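Local structure of short-chain type dehydrogenase/reductase (Mycobacterium ulcerans, 3SVT) at residues T70-E75 with V120-N125; N125-V130 with D172-L177; R136-V139 with S145-G148. The protein probably acts as an NAD-dependent oxidoreductase of the short-chain dehydrogenase/reductase family, perhaps in the breakdown of aromatic hydrocarbons. One frame throughout, in Å; residues are numbered along the deposited sequence.

Contact 1: T70-E75 with V120-N125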
# COMPACT_ATOMS: atom_id res chain seq x y z
N THR B 70 11.36 -24.42 23.28
CA THR B 70 11.90 -24.26 21.94
C THR B 70 12.48 -22.85 21.83
O THR B 70 11.79 -21.87 22.09
CB THR B 70 10.80 -24.38 20.89
OG1 THR B 70 10.20 -25.69 20.92
CG2 THR B 70 11.32 -24.10 19.49
N ASP B 71 13.76 -22.75 21.47
CA ASP B 71 14.34 -21.47 21.11
C ASP B 71 14.29 -21.39 19.59
O ASP B 71 15.08 -22.03 18.89
CB ASP B 71 15.78 -21.34 21.61
CG ASP B 71 16.47 -20.07 21.11
OD1 ASP B 71 15.99 -19.41 20.17
OD2 ASP B 71 17.52 -19.72 21.65
N ILE B 72 13.35 -20.59 19.09
CA ILE B 72 13.07 -20.55 17.66
C ILE B 72 14.19 -19.92 16.83
O ILE B 72 14.08 -19.92 15.62
CB ILE B 72 11.71 -19.78 17.31
CG1 ILE B 72 11.80 -18.32 17.68
CG2 ILE B 72 10.49 -20.43 17.98
CD1 ILE B 72 10.84 -17.45 16.85
N THR B 73 15.24 -19.39 17.46
CA THR B 73 16.45 -18.99 16.73
C THR B 73 17.34 -20.18 16.37
O THR B 73 18.30 -20.04 15.60
CB THR B 73 17.27 -17.88 17.45
OG1 THR B 73 17.88 -18.40 18.66
CG2 THR B 73 16.38 -16.67 17.78
N ASN B 74 17.01 -21.36 16.89
CA ASN B 74 17.69 -22.60 16.51
C ASN B 74 16.73 -23.44 15.67
O ASN B 74 15.71 -23.90 16.17
CB ASN B 74 18.12 -23.38 17.76
CG ASN B 74 19.12 -22.62 18.63
OD1 ASN B 74 19.83 -21.71 18.16
ND2 ASN B 74 19.18 -23.00 19.91
N GLU B 75 17.05 -23.64 14.40
CA GLU B 75 16.12 -24.29 13.48
C GLU B 75 15.84 -25.75 13.83
O GLU B 75 14.75 -26.27 13.59
CB GLU B 75 16.66 -24.22 12.04
CG GLU B 75 15.75 -24.84 10.98
CD GLU B 75 16.29 -24.74 9.56
OE1 GLU B 75 17.44 -24.27 9.35
OE2 GLU B 75 15.56 -25.17 8.65
N VAL B 120 16.62 -9.19 14.55
CA VAL B 120 16.51 -9.73 13.20
C VAL B 120 16.49 -11.27 13.22
O VAL B 120 15.72 -11.91 12.50
CB VAL B 120 17.68 -9.20 12.31
CG1 VAL B 120 17.73 -9.96 11.01
CG2 VAL B 120 17.54 -7.72 12.06
N ASP B 121 17.36 -11.86 14.05
CA ASP B 121 17.45 -13.30 14.12
C ASP B 121 16.11 -13.86 14.63
O ASP B 121 15.56 -14.79 14.06
CB ASP B 121 18.64 -13.69 15.00
CG ASP B 121 19.02 -15.18 14.88
OD1 ASP B 121 18.91 -15.80 13.79
OD2 ASP B 121 19.45 -15.70 15.91
N LEU B 122 15.58 -13.26 15.67
CA LEU B 122 14.34 -13.74 16.27
C LEU B 122 13.14 -13.63 15.34
O LEU B 122 12.40 -14.62 15.12
CB LEU B 122 14.06 -12.96 17.55
CG LEU B 122 12.85 -13.40 18.35
CD1 LEU B 122 12.81 -14.96 18.55
CD2 LEU B 122 12.87 -12.66 19.69
N ASN B 123 12.95 -12.44 14.78
CA ASN B 123 11.78 -12.15 13.98
C ASN B 123 11.88 -12.70 12.56
O ASN B 123 10.97 -13.37 12.10
CB ASN B 123 11.52 -10.64 13.95
CG ASN B 123 11.05 -10.08 15.29
OD1 ASN B 123 10.87 -10.80 16.28
ND2 ASN B 123 10.87 -8.77 15.33
N VAL B 124 12.99 -12.42 11.88
CA VAL B 124 13.15 -12.80 10.48
C VAL B 124 13.50 -14.28 10.33
O VAL B 124 12.82 -15.03 9.65
CB VAL B 124 14.19 -11.90 9.76
CG1 VAL B 124 14.20 -12.21 8.27
CG2 VAL B 124 13.88 -10.42 9.99
N ASN B 125 14.57 -14.71 10.98
CA ASN B 125 15.02 -16.09 10.81
C ASN B 125 14.07 -17.03 11.55
O ASN B 125 13.63 -18.02 10.99
CB ASN B 125 16.47 -16.26 11.24
CG ASN B 125 17.41 -15.33 10.50
OD1 ASN B 125 17.13 -14.94 9.37
ND2 ASN B 125 18.49 -14.93 11.15
O HOH W 1 19.08 -18.40 13.47
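In the Rossmann fold of this short-chain dehydrogenase, I72 and T73 of the turn that joins strand 64-69 to helix 75-89 rest against D121 and L122 of the long helix 113-140. The turn is braced by its own bonds. D71 to N74 form a type I beta turn, and D71 also makes an Asx turn: its OD1 takes the backbone N of T73 at 2.8 Å and the hydroxyl OG1 of T73 at 2.6 Å, both from the same face of the carboxylate. Threonine suits this place because its two branches do different work. With OG1 set between the backbone N and the carbonyl carbon (chi1 69°), the hydroxyl closes back on D71, while CG2 lies 3.9 Å from L122 CA. T73 CB comes within 3.4 Å of D121 OD2, the two side chains crossing nearly at a right angle. The aliphatic I72 and L122 also cross at about a right angle, I72 CD1 meeting L122 CD1 at 3.6 Å.

The polar link is made by a water that donates to T73 O and, at 2.6 Å, to D121 OD1. The same oxygen receives N125 ND2 through its anti lone pair, almost straight at 175°, which should limit the rotation of the carboxylate. The wider pi-type turn at 121-125 spans N123, probably the active-site asparagine at which classical family members kink this helix. The loop after strand 64-69, with an aspartate followed by an aliphatic residue, probably lies by the adenine end of the coenzyme, as in related short-chain dehydrogenases.

Contact 2: N125-V130 with D172-L177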
# COMPACT_ATOMS: atom_id res chain seq x y z
N ASN B 125 14.57 -14.71 10.98
CA ASN B 125 15.02 -16.09 10.81
C ASN B 125 14.07 -17.03 11.55
O ASN B 125 13.63 -18.02 10.99
CB ASN B 125 16.47 -16.26 11.24
CG ASN B 125 17.41 -15.33 10.50
OD1 ASN B 125 17.13 -14.94 9.37
ND2 ASN B 125 18.49 -14.93 11.15
N GLY B 126 13.74 -16.68 12.80
CA GLY B 126 12.79 -17.45 13.62
C GLY B 126 11.49 -17.76 12.90
O GLY B 126 11.08 -18.91 12.85
N THR B 127 10.86 -16.73 12.33
CA THR B 127 9.66 -16.91 11.53
C THR B 127 9.87 -17.83 10.34
O THR B 127 9.04 -18.71 10.07
CB THR B 127 9.12 -15.58 11.01
OG1 THR B 127 8.91 -14.67 12.10
CG2 THR B 127 7.83 -15.79 10.27
N MET B 128 10.98 -17.66 9.63
CA MET B 128 11.26 -18.48 8.48
C MET B 128 11.34 -19.96 8.86
O MET B 128 10.75 -20.81 8.20
CB MET B 128 12.54 -18.04 7.81
CG MET B 128 12.82 -18.76 6.56
SD MET B 128 13.61 -20.41 6.68
CE MET B 128 15.34 -19.97 6.77
N TYR B 129 12.05 -20.25 9.96
CA TYR B 129 12.15 -21.65 10.39
C TYR B 129 10.77 -22.25 10.70
O TYR B 129 10.45 -23.37 10.27
CB TYR B 129 13.09 -21.85 11.57
CG TYR B 129 14.45 -21.23 11.44
CD1 TYR B 129 15.10 -21.15 10.23
CD2 TYR B 129 15.10 -20.74 12.55
CE1 TYR B 129 16.35 -20.59 10.14
CE2 TYR B 129 16.33 -20.17 12.46
CZ TYR B 129 16.95 -20.09 11.26
OH TYR B 129 18.21 -19.52 11.18
N VAL B 130 9.96 -21.50 11.45
CA VAL B 130 8.63 -21.96 11.79
C VAL B 130 7.79 -22.23 10.55
O VAL B 130 7.15 -23.27 10.44
CB VAL B 130 7.91 -20.99 12.75
CG1 VAL B 130 6.45 -21.38 12.92
CG2 VAL B 130 8.61 -21.01 14.13
N ASP B 172 5.84 -9.70 7.27
CA ASP B 172 4.62 -9.55 6.48
C ASP B 172 4.86 -9.94 5.03
O ASP B 172 4.05 -10.67 4.44
CB ASP B 172 4.02 -8.14 6.64
CG ASP B 172 3.55 -7.90 8.07
OD1 ASP B 172 3.05 -8.85 8.68
OD2 ASP B 172 3.77 -6.82 8.63
N HIS B 173 6.00 -9.53 4.49
CA HIS B 173 6.31 -9.92 3.13
C HIS B 173 6.45 -11.44 3.01
O HIS B 173 5.99 -12.03 2.02
CB HIS B 173 7.56 -9.22 2.60
CG HIS B 173 7.80 -9.47 1.15
ND1 HIS B 173 7.32 -8.65 0.16
CD2 HIS B 173 8.43 -10.49 0.52
CE1 HIS B 173 7.63 -9.15 -1.02
NE2 HIS B 173 8.30 -10.28 -0.83
N LEU B 174 7.09 -12.07 4.00
CA LEU B 174 7.30 -13.52 3.97
C LEU B 174 5.97 -14.28 3.98
O LEU B 174 5.83 -15.30 3.31
CB LEU B 174 8.20 -13.97 5.13
CG LEU B 174 8.43 -15.47 5.32
CD1 LEU B 174 9.03 -16.12 4.10
CD2 LEU B 174 9.35 -15.64 6.52
N MET B 175 4.98 -13.78 4.73
CA MET B 175 3.64 -14.37 4.74
C MET B 175 3.01 -14.29 3.34
O MET B 175 2.45 -15.29 2.83
CB MET B 175 2.71 -13.66 5.73
CG MET B 175 3.06 -13.74 7.23
SD MET B 175 3.29 -15.37 7.94
CE MET B 175 5.07 -15.57 7.73
N GLN B 176 3.12 -13.12 2.72
CA GLN B 176 2.61 -12.96 1.34
C GLN B 176 3.32 -13.84 0.29
O GLN B 176 2.65 -14.49 -0.52
CB GLN B 176 2.61 -11.48 0.95
CG GLN B 176 1.59 -10.71 1.77
CD GLN B 176 1.41 -9.32 1.31
OE1 GLN B 176 2.39 -8.61 1.11
NE2 GLN B 176 0.16 -8.90 1.13
N LEU B 177 4.66 -13.90 0.35
CA LEU B 177 5.42 -14.80 -0.52
C LEU B 177 4.98 -16.26 -0.37
O LEU B 177 4.69 -16.94 -1.37
CB LEU B 177 6.90 -14.68 -0.19
CG LEU B 177 7.94 -15.54 -0.92
CD1 LEU B 177 7.83 -15.35 -2.43
CD2 LEU B 177 9.35 -15.20 -0.40
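L174 and M175 of helix 163-182 pack on T127 and M128 of helix 113-140, two neighbouring helices on one side of the Rossmann sheet that, as in other tetrameric short-chain dehydrogenases, also meet a second subunit. The segments run nearly parallel, crossing at -22° with axes 10.8 Å apart, so the backbones are far enough from each other that L174 and M175 have to reach across.

L174 comes first, its CB directed toward helix 113-140. Its CG lies anti to the backbone N (chi1 175°), which sends the branched end across the gap: CD2 settles 3.9 Å from M128 CA and 4.0 Å from T127 CG2. The side chains of L174 and T127 slide past each other in opposite directions, and M128 takes part through its CB and backbone while its thioether leads off.

One residue on, M175 is bent at chi2 and chi3, which brings its methyl to helix 113-140. Threonine is a fitting partner because it is apolar on one branch only. T127 OG1 is hydrogen-bonded to N123 O in its own helix and to H97 NE2, leaving CG2 to meet M175 CE at 3.8 Å.

Contact 3: R136-V139 with S145-G148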
# COMPACT_ATOMS: atom_id res chain seq x y z
N ARG B 136 5.86 -27.63 5.41
CA ARG B 136 6.10 -28.98 4.86
C ARG B 136 4.97 -29.94 5.26
O ARG B 136 4.44 -30.66 4.43
CB ARG B 136 7.43 -29.54 5.34
CG ARG B 136 8.67 -28.87 4.76
CD ARG B 136 9.94 -29.45 5.43
NE ARG B 136 11.16 -28.93 4.82
CZ ARG B 136 12.40 -29.33 5.10
NH1 ARG B 136 12.65 -30.27 6.01
NH2 ARG B 136 13.41 -28.77 4.48
N GLU B 137 4.60 -29.95 6.55
CA GLU B 137 3.59 -30.89 7.03
C GLU B 137 2.20 -30.51 6.57
O GLU B 137 1.41 -31.39 6.21
CB GLU B 137 3.60 -31.02 8.54
CG GLU B 137 4.94 -31.45 9.14
CD GLU B 137 5.44 -32.77 8.60
OE1 GLU B 137 4.62 -33.60 8.18
OE2 GLU B 137 6.67 -32.96 8.58
N MET B 138 1.89 -29.22 6.59
CA MET B 138 0.57 -28.78 6.15
C MET B 138 0.34 -29.09 4.67
O MET B 138 -0.76 -29.48 4.28
CB MET B 138 0.31 -27.29 6.46
CG MET B 138 -0.20 -27.06 7.87
SD MET B 138 -0.37 -25.32 8.37
CE MET B 138 1.29 -24.76 8.02
N VAL B 139 1.38 -28.95 3.85
CA VAL B 139 1.28 -29.36 2.45
C VAL B 139 1.03 -30.87 2.35
O VAL B 139 0.10 -31.31 1.67
CB VAL B 139 2.54 -28.96 1.64
CG1 VAL B 139 2.51 -29.59 0.25
CG2 VAL B 139 2.67 -27.42 1.52
N SER B 145 -3.64 -23.67 7.55
CA SER B 145 -3.69 -22.21 7.68
C SER B 145 -2.62 -21.68 8.63
O SER B 145 -2.58 -22.06 9.79
CB SER B 145 -5.09 -21.76 8.19
OG SER B 145 -5.12 -20.35 8.41
N PHE B 146 -1.75 -20.80 8.13
CA PHE B 146 -0.65 -20.26 8.91
C PHE B 146 -0.98 -18.78 9.19
O PHE B 146 -1.26 -18.04 8.26
CB PHE B 146 0.67 -20.37 8.13
CG PHE B 146 1.88 -20.00 8.93
CD1 PHE B 146 2.18 -18.67 9.20
CD2 PHE B 146 2.74 -21.00 9.42
CE1 PHE B 146 3.31 -18.33 9.95
CE2 PHE B 146 3.85 -20.67 10.17
CZ PHE B 146 4.14 -19.34 10.44
N VAL B 147 -0.96 -18.37 10.44
CA VAL B 147 -1.20 -16.99 10.80
C VAL B 147 0.03 -16.42 11.52
O VAL B 147 0.42 -16.86 12.62
CB VAL B 147 -2.44 -16.88 11.71
CG1 VAL B 147 -2.73 -15.38 12.10
CG2 VAL B 147 -3.66 -17.54 11.03
N GLY B 148 0.64 -15.42 10.91
CA GLY B 148 1.75 -14.72 11.50
C GLY B 148 1.30 -13.48 12.24
O GLY B 148 0.51 -12.67 11.72
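Helix segment 136-139 lies over the start of strand segment 145-148, with the CA atoms of M138 and S145, the closest pair, 8.0 Å apart. This is the later half of a beta-alpha-beta crossover: helix 113-140 follows strand 94-97, covers one side of the parallel sheet, and hands the chain to strand 144-149 through a short turn.

M138 carries the contact from the helix. Methionine suits a span of this width, being long, unbranched and apolar. Its chi2 is extended (174°), which carries the sulfur out toward the strand, and SD comes to rest at van der Waals distance from the S145 backbone, 3.8 Å from S145 N. M138 also touches V187 of the adjacent strand 187-198, and so contacts two strands.

S145 meets the helix with its backbone only. Its CB points away from the helix, and OG is hydrogen-bonded to L237 O of helix 227-238, on the other side of the sheet; a small polar residue can therefore stay buried with its hydroxyl satisfied. F146 is next, its broad, flat, apolar ring suited to filling the layer between helix and sheet, where it packs on V95 and H97 of strand 94-97. A bend at chi3 (-54°) turns the methyl of M138 to this ring. It arrives at the ring edge, close to the ring plane, with M138 CE 4.3 Å from F146 CD2.

All three contacts use helix 113-140, and they follow it from its earlier turns to its C-terminal end. Contact 1 closes before contact 2 opens, while contact 3 is nested inside the loop that contact 2 closes. Centres lie about 11 Å apart between contacts 1 and 2 and again between 2 and 3, but about 17 Å between 1 and 3. Contacts 1 and 2 share N125, and Y129 packs against the 70-75 turn; M175 SD reaches F146 CE1 at 3.6 Å, joining contacts 2 and 3. One helix thus ties the 70-75 turn, helix 163-182 and the parallel sheet together, and each contact also touches the second subunit.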